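Local coordinates for pleckstrin homology domain-containing family A member 8 (Homo sapiens, PDB 5KDI), which probably transfers simple glycosphingolipids such as glucosylceramide between membranes, holding the lipid in a GLTP-fold domain, at residues A[56-59]-A[60-64]; A[189-192]-A[193-197]. The protein carries 2 engineered substitutions. One frame throughout, in Å; residues are numbered along the deposited sequence.

Contact 1: A[56-59]-A[60-64]; sequences NIKK and VNQKY. With 6S8 ((~{Z})-~{N}-[(~{E},2~{S},3~{R})-1-[(2~{R},3~{R},4~{S},5~{R},6~{R})-6-(hydroxymethyl)-3,4,5-tris(oxidanyl)oxan-2-yl]oxy-3-oxidanyl-octadec-4-en-2-yl]octadec-9-enamide), chain C.
The last two turns of helix 47-64 join the sugar-binding site to the helix end, and backbone bonds from Val60 N to Asn56 O (3.1 Å) and from Asn61 N to Ile57 O (2.9 Å) continue the helix. Asn56 suits the sugar because its amide offers both an acceptor and a donor: ligand O3A gives its proton to Asn56 OD1 at 2.6 Å, while Asn56 ND2 donates to O2A of the same ring at 2.9 Å with an N-H...O angle of 157°. Three residues on, nearly one helical turn, Lys59 NZ donates to ligand O3A at 2.8 Å; the long chain, bent at chi3 (-77°), brings the ammonium group to a hydroxyl already engaged by Asn56. O3A is thereby gripped by two residues. On another face Lys58 and Gln62, four apart, run alongside each other, Gln62 NE2 lying 3.6 Å from Lys58 CG, and a water accepts from both Lys58 NZ and Gln62 NE2; long polar chains fit this exposed face. Branched Val60 instead packs on Leu28 of helix 24-32. With Asp52 and His137 also bonding the ligand, this is the glycolipid headgroup site of the GLTP fold.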
loop_
_atom_site.group_PDB
_atom_site.type_symbol
_atom_site.label_atom_id
_atom_site.label_comp_id
_atom_site.label_asym_id
_atom_site.label_seq_id
_atom_site.Cartn_x
_atom_site.Cartn_y
_atom_site.Cartn_z
ATOM N N ASN A 56 1.137 10.958 1.025
ATOM C CA ASN A 56 0.294 10.710 -0.140
ATOM C C ASN A 56 -1.215 10.574 0.233
ATOM O O ASN A 56 -2.091 11.052 -0.502
ATOM C CB ASN A 56 0.747 9.523 -0.944
ATOM C CG ASN A 56 1.989 9.807 -1.714
ATOM O OD1 ASN A 56 2.114 10.904 -2.237
ATOM N ND2 ASN A 56 2.937 8.833 -1.762
ATOM N N ILE A 57 -1.492 9.945 1.361
ATOM C CA ILE A 57 -2.849 9.834 1.855
ATOM C C ILE A 57 -3.383 11.270 2.072
ATOM O O ILE A 57 -4.512 11.619 1.645
ATOM C CB ILE A 57 -2.934 9.000 3.136
ATOM C CG1 ILE A 57 -2.535 7.526 2.851
ATOM C CG2 ILE A 57 -4.301 9.214 3.810
ATOM C CD1 ILE A 57 -2.264 6.680 4.088
ATOM N N LYS A 58 -2.542 12.145 2.665
ATOM C CA LYS A 58 -2.950 13.541 2.918
ATOM C C LYS A 58 -3.332 14.244 1.606
ATOM O O LYS A 58 -4.351 14.914 1.523
ATOM C CB LYS A 58 -1.831 14.307 3.572
ATOM C CG LYS A 58 -2.118 15.797 3.854
ATOM C CD LYS A 58 -0.861 16.539 4.303
ATOM C CE LYS A 58 0.113 16.777 3.160
ATOM N NZ LYS A 58 1.178 17.817 3.429
ATOM N N LYS A 59 -2.484 14.095 0.600
ATOM C CA LYS A 59 -2.725 14.763 -0.661
ATOM C C LYS A 59 -3.996 14.286 -1.391
ATOM O O LYS A 59 -4.706 15.110 -2.003
ATOM C CB LYS A 59 -1.489 14.659 -1.536
ATOM C CG LYS A 59 -0.348 15.512 -0.970
ATOM C CD LYS A 59 0.757 15.664 -1.901
ATOM C CE LYS A 59 1.579 14.478 -1.959
ATOM N NZ LYS A 59 2.764 14.803 -2.843
ATOM N N VAL A 60 -4.310 13.021 -1.298
ATOM C CA VAL A 60 -5.580 12.566 -1.827
ATOM C C VAL A 60 -6.768 13.114 -0.992
ATOM O O VAL A 60 -7.740 13.626 -1.541
ATOM C CB VAL A 60 -5.649 11.027 -1.996
ATOM C CG1 VAL A 60 -7.013 10.611 -2.619
ATOM C CG2 VAL A 60 -4.488 10.556 -2.876
ATOM N N ASN A 61 -6.629 13.006 0.312
ATOM C CA ASN A 61 -7.665 13.450 1.220
ATOM C C ASN A 61 -7.945 14.938 1.074
ATOM O O ASN A 61 -9.118 15.372 1.152
ATOM C CB ASN A 61 -7.295 13.061 2.620
ATOM C CG ASN A 61 -8.439 13.119 3.533
ATOM O OD1 ASN A 61 -9.421 12.392 3.360
ATOM N ND2 ASN A 61 -8.366 14.080 4.466
ATOM N N GLN A 62 -6.893 15.734 0.840
ATOM C CA GLN A 62 -7.046 17.165 0.667
ATOM C C GLN A 62 -7.980 17.520 -0.495
ATOM O O GLN A 62 -8.702 18.487 -0.417
ATOM C CB GLN A 62 -5.697 17.844 0.455
ATOM C CG GLN A 62 -4.931 18.075 1.692
ATOM C CD GLN A 62 -3.478 18.632 1.440
ATOM O OE1 GLN A 62 -2.896 18.615 0.301
ATOM N NE2 GLN A 62 -2.884 19.084 2.531
ATOM N N LYS A 63 -7.924 16.769 -1.588
ATOM C CA LYS A 63 -8.831 16.988 -2.689
ATOM C C LYS A 63 -10.239 16.442 -2.274
ATOM O O LYS A 63 -11.252 17.114 -2.506
ATOM C CB LYS A 63 -8.357 16.333 -3.990
ATOM C CG LYS A 63 -7.097 16.970 -4.591
ATOM C CD LYS A 63 -7.227 18.440 -4.838
ATOM C CE LYS A 63 -6.111 19.013 -5.705
ATOM N NZ LYS A 63 -6.359 18.831 -7.226
ATOM N N TYR A 64 -10.269 15.241 -1.744
ATOM C CA TYR A 64 -11.511 14.575 -1.366
ATOM C C TYR A 64 -12.424 15.496 -0.533
ATOM O O TYR A 64 -13.630 15.681 -0.859
ATOM C CB TYR A 64 -11.220 13.297 -0.592
ATOM C CG TYR A 64 -12.428 12.658 0.011
ATOM C CD1 TYR A 64 -13.460 12.195 -0.780
ATOM C CD2 TYR A 64 -12.486 12.427 1.373
ATOM C CE1 TYR A 64 -14.578 11.581 -0.216
ATOM C CE2 TYR A 64 -13.609 11.819 1.933
ATOM C CZ TYR A 64 -14.633 11.385 1.135
ATOM O OH TYR A 64 -15.739 10.771 1.669
HETATM C C1 6S8 C . 9.022 9.113 -4.107
HETATM C C2 6S8 C . 9.516 7.909 -3.336
HETATM N N2 6S8 C . 8.365 7.152 -2.865
HETATM C C3 6S8 C . 10.374 8.381 -2.127
HETATM O O3 6S8 C . 11.446 9.184 -2.666
HETATM C C4 6S8 C . 10.899 7.205 -1.389
HETATM C C5 6S8 C . 10.589 7.006 -0.106
HETATM C C6 6S8 C . 11.068 5.870 0.754
HETATM C C7 6S8 C . 11.899 4.791 0.106
HETATM C C8 6S8 C . 12.616 4.158 1.266
HETATM C C9 6S8 C . 12.861 2.737 0.909
HETATM C C10 6S8 C . 11.591 1.957 1.117
HETATM C C11 6S8 C . 11.775 0.901 2.224
HETATM C C12 6S8 C . 10.791 -0.230 1.986
HETATM C C13 6S8 C . 9.935 -0.630 3.179
HETATM C C14 6S8 C . 10.629 -1.474 4.235
HETATM C C15 6S8 C . 9.659 -2.473 4.885
HETATM C C16 6S8 C . 9.630 -2.556 6.401
HETATM C C17 6S8 C . 9.854 -3.917 7.080
HETATM C C18 6S8 C . 8.786 -4.977 6.860
HETATM C C1A 6S8 C . 7.191 10.672 -4.028
HETATM O O1A 6S8 C . 8.181 9.955 -3.321
HETATM C C2A 6S8 C . 6.064 11.027 -3.098
HETATM O O2A 6S8 C . 5.480 9.804 -2.610
HETATM C C3A 6S8 C . 5.059 11.968 -3.759
HETATM O O3A 6S8 C . 4.114 12.388 -2.801
HETATM C C4A 6S8 C . 5.792 13.147 -4.368
HETATM O O4A 6S8 C . 6.221 14.060 -3.360
HETATM O O5A 6S8 C . 8.887 13.340 -6.493
HETATM C C5M 6S8 C . 6.922 12.661 -5.255
HETATM C C6A 6S8 C . 7.690 13.816 -5.843
HETATM O O6A 6S8 C . 7.813 11.856 -4.477
HETATM C CAA 6S8 C . 8.187 5.867 -3.132
HETATM O OAA 6S8 C . 8.899 5.197 -3.876
HETATM C CAB 6S8 C . 6.966 5.277 -2.492
HETATM C CAC 6S8 C . 7.620 4.861 -1.142
HETATM C CAD 6S8 C . 7.330 3.447 -0.882
HETATM C CAE 6S8 C . 6.518 3.422 0.382
HETATM C CAF 6S8 C . 6.220 1.952 0.635
HETATM C CAG 6S8 C . 4.727 1.748 0.949
HETATM C CAH 6S8 C . 4.534 0.688 2.041
HETATM C CAI 6S8 C . 4.935 -0.630 1.447
HETATM C CAJ 6S8 C . 5.598 -1.578 2.116
HETATM C CAK 6S8 C . 6.005 -1.493 3.552
HETATM C CAL 6S8 C . 6.155 -2.984 3.881
HETATM C CAM 6S8 C . 6.056 -3.317 5.355
HETATM C CAN 6S8 C . 4.734 -2.871 5.906
HETATM C CAO 6S8 C . 4.343 -3.755 7.067
HETATM C CAP 6S8 C . 3.473 -4.909 6.650
HETATM C CAQ 6S8 C . 2.245 -5.008 7.496
HETATM C CAR 6S8 C . 1.152 -5.479 6.624
HETATM O O HOH W 1 -0.519 20.117 2.965
HETATM O O HOH W 2 -5.698 15.614 4.670
#

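Contact 2: A[189-192]-A[193-197]; sequences MEKQ and LAILD
Leu193 lies back along the helix over the carbonyl of Met189, its CG 3.3 Å from Met189 O, a position reached because CG stands beside the backbone N of Leu193 (chi1 -69°). In the conformer given for Met189, one of two, the two side chains run side by side and point the same way, with the sulfur SD of Met189 loosely placed 3.9 Å from Leu193 CD1; a flexible, unbranched thioether suits a place beside a compact leucine. Ile195 sits in the same manner over the next turn, its CG1 3.3 Å from Lys191 O, with the lysine chain only loosely nearby. Beneath these side chains runs the alpha-helical pattern in which each N-H of residue i+4 donates to the carbonyl of residue i. Leu193 N donates to Met189 O at 2.8 Å, and the bonds of Ala194, Ile195 and Leu196 are comparable, which fixes the spacing that sets Met189 beside Leu193. Small Ala194 and charged Glu190 suit the exposed side of the helix, whereas Leu193 and Leu196 are buried. Farther out, Asp197 OD2 forms a salt bridge with Lys105, and the buried amide of Gln192 makes a weak hydrogen bond from NE2 to Phe11 O. Within helix 172-202, this part presents Met189 and Leu193 to helix 93-115, Gln192 and Leu196 to Phe27 of helix 24-32, and Ile195 and Leu196 to helix 74-83.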
loop_
_atom_site.group_PDB
_atom_site.type_symbol
_atom_site.label_atom_id
_atom_site.label_comp_id
_atom_site.label_asym_id
_atom_site.label_seq_id
_atom_site.Cartn_x
_atom_site.Cartn_y
_atom_site.Cartn_z
ATOM N N MET A 189 -6.564 -6.470 -3.091
ATOM C CA MET A 189 -5.630 -5.410 -3.440
ATOM C C MET A 189 -5.285 -5.450 -4.932
ATOM O O MET A 189 -5.297 -4.428 -5.645
ATOM C CB MET A 189 -4.365 -5.425 -2.576
ATOM C CG MET A 189 -3.684 -4.088 -2.621
ATOM S SD MET A 189 -1.935 -4.236 -2.194
ATOM C CE MET A 189 -1.989 -5.249 -0.747
ATOM N N GLU A 190 -4.984 -6.660 -5.424
ATOM C CA GLU A 190 -4.638 -6.849 -6.862
ATOM C C GLU A 190 -5.766 -6.284 -7.736
ATOM O O GLU A 190 -5.503 -5.663 -8.773
ATOM C CB GLU A 190 -4.411 -8.319 -7.156
ATOM C CG GLU A 190 -3.926 -8.725 -8.538
ATOM C CD GLU A 190 -3.722 -10.264 -8.736
ATOM O OE1 GLU A 190 -4.069 -11.080 -7.845
ATOM O OE2 GLU A 190 -3.223 -10.685 -9.813
ATOM N N LYS A 191 -7.018 -6.610 -7.390
ATOM C CA LYS A 191 -8.144 -6.171 -8.191
ATOM C C LYS A 191 -8.183 -4.624 -8.289
ATOM O O LYS A 191 -8.371 -4.050 -9.373
ATOM C CB LYS A 191 -9.465 -6.703 -7.620
ATOM C CG LYS A 191 -10.690 -6.216 -8.342
ATOM C CD LYS A 191 -11.940 -6.794 -7.690
ATOM C CE LYS A 191 -13.173 -6.476 -8.514
ATOM N NZ LYS A 191 -13.441 -7.432 -9.632
ATOM N N GLN A 192 -8.033 -3.982 -7.142
ATOM C CA GLN A 192 -8.049 -2.531 -7.094
ATOM C C GLN A 192 -6.856 -1.922 -7.815
ATOM O O GLN A 192 -7.013 -0.936 -8.570
ATOM C CB GLN A 192 -8.162 -2.054 -5.660
ATOM C CG GLN A 192 -9.488 -2.483 -5.026
ATOM C CD GLN A 192 -9.557 -2.313 -3.549
ATOM O OE1 GLN A 192 -8.957 -1.348 -3.007
ATOM N NE2 GLN A 192 -10.328 -3.228 -2.854
ATOM N N LEU A 193 -5.695 -2.529 -7.633
ATOM C CA LEU A 193 -4.490 -1.987 -8.324
ATOM C C LEU A 193 -4.637 -2.126 -9.865
ATOM O O LEU A 193 -4.166 -1.283 -10.600
ATOM C CB LEU A 193 -3.245 -2.662 -7.865
ATOM C CG LEU A 193 -2.870 -2.353 -6.456
ATOM C CD1 LEU A 193 -1.680 -3.238 -5.961
ATOM C CD2 LEU A 193 -2.500 -0.899 -6.277
ATOM N N ALA A 194 -5.260 -3.225 -10.329
ATOM C CA ALA A 194 -5.466 -3.442 -11.775
ATOM C C ALA A 194 -6.386 -2.363 -12.363
ATOM O O ALA A 194 -6.149 -1.862 -13.448
ATOM C CB ALA A 194 -5.972 -4.857 -12.061
ATOM N N ILE A 195 -7.448 -2.045 -11.603
ATOM C CA ILE A 195 -8.371 -0.975 -11.977
ATOM C C ILE A 195 -7.586 0.307 -12.123
ATOM O O ILE A 195 -7.758 1.074 -13.097
ATOM C CB ILE A 195 -9.569 -0.882 -10.988
ATOM C CG1 ILE A 195 -10.420 -2.128 -11.077
ATOM C CG2 ILE A 195 -10.358 0.435 -11.166
ATOM C CD1 ILE A 195 -11.431 -2.337 -9.947
ATOM N N LEU A 196 -6.781 0.628 -11.133
ATOM C CA LEU A 196 -6.002 1.868 -11.135
ATOM C C LEU A 196 -4.972 1.900 -12.281
ATOM O O LEU A 196 -4.777 2.927 -12.943
ATOM C CB LEU A 196 -5.371 2.161 -9.758
ATOM C CG LEU A 196 -6.355 2.519 -8.662
ATOM C CD1 LEU A 196 -5.625 2.591 -7.366
ATOM C CD2 LEU A 196 -7.152 3.810 -8.964
ATOM N N ASP A 197 -4.313 0.764 -12.473
ATOM C CA ASP A 197 -3.337 0.672 -13.551
ATOM C C ASP A 197 -3.991 0.968 -14.897
ATOM O O ASP A 197 -3.446 1.729 -15.700
ATOM C CB ASP A 197 -2.658 -0.678 -13.570
ATOM C CG ASP A 197 -1.652 -0.900 -12.470
ATOM O OD1 ASP A 197 -1.243 0.044 -11.761
ATOM O OD2 ASP A 197 -1.234 -2.077 -12.290
#

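From the N terminus, the chain passes through helices 24-32 and 35-41 before contact 1 forms at the end of helix 47-64. It then runs through helices 74-83, 93-115, 121-131, 139-150 and 155-160 to reach contact 2 in helix 172-202. Each contact lies within a single helix, so neither closes a loop, and the two follow in series without nesting or crossing. The centres of contact 1 and contact 2 are about 19 Å apart, and the two do not touch. Helices 24-32, 74-83 and 93-115 connect them indirectly: each meets side chains from both contacts, tying the headgroup-binding helix to the long C-terminal helix within an all-helical fold.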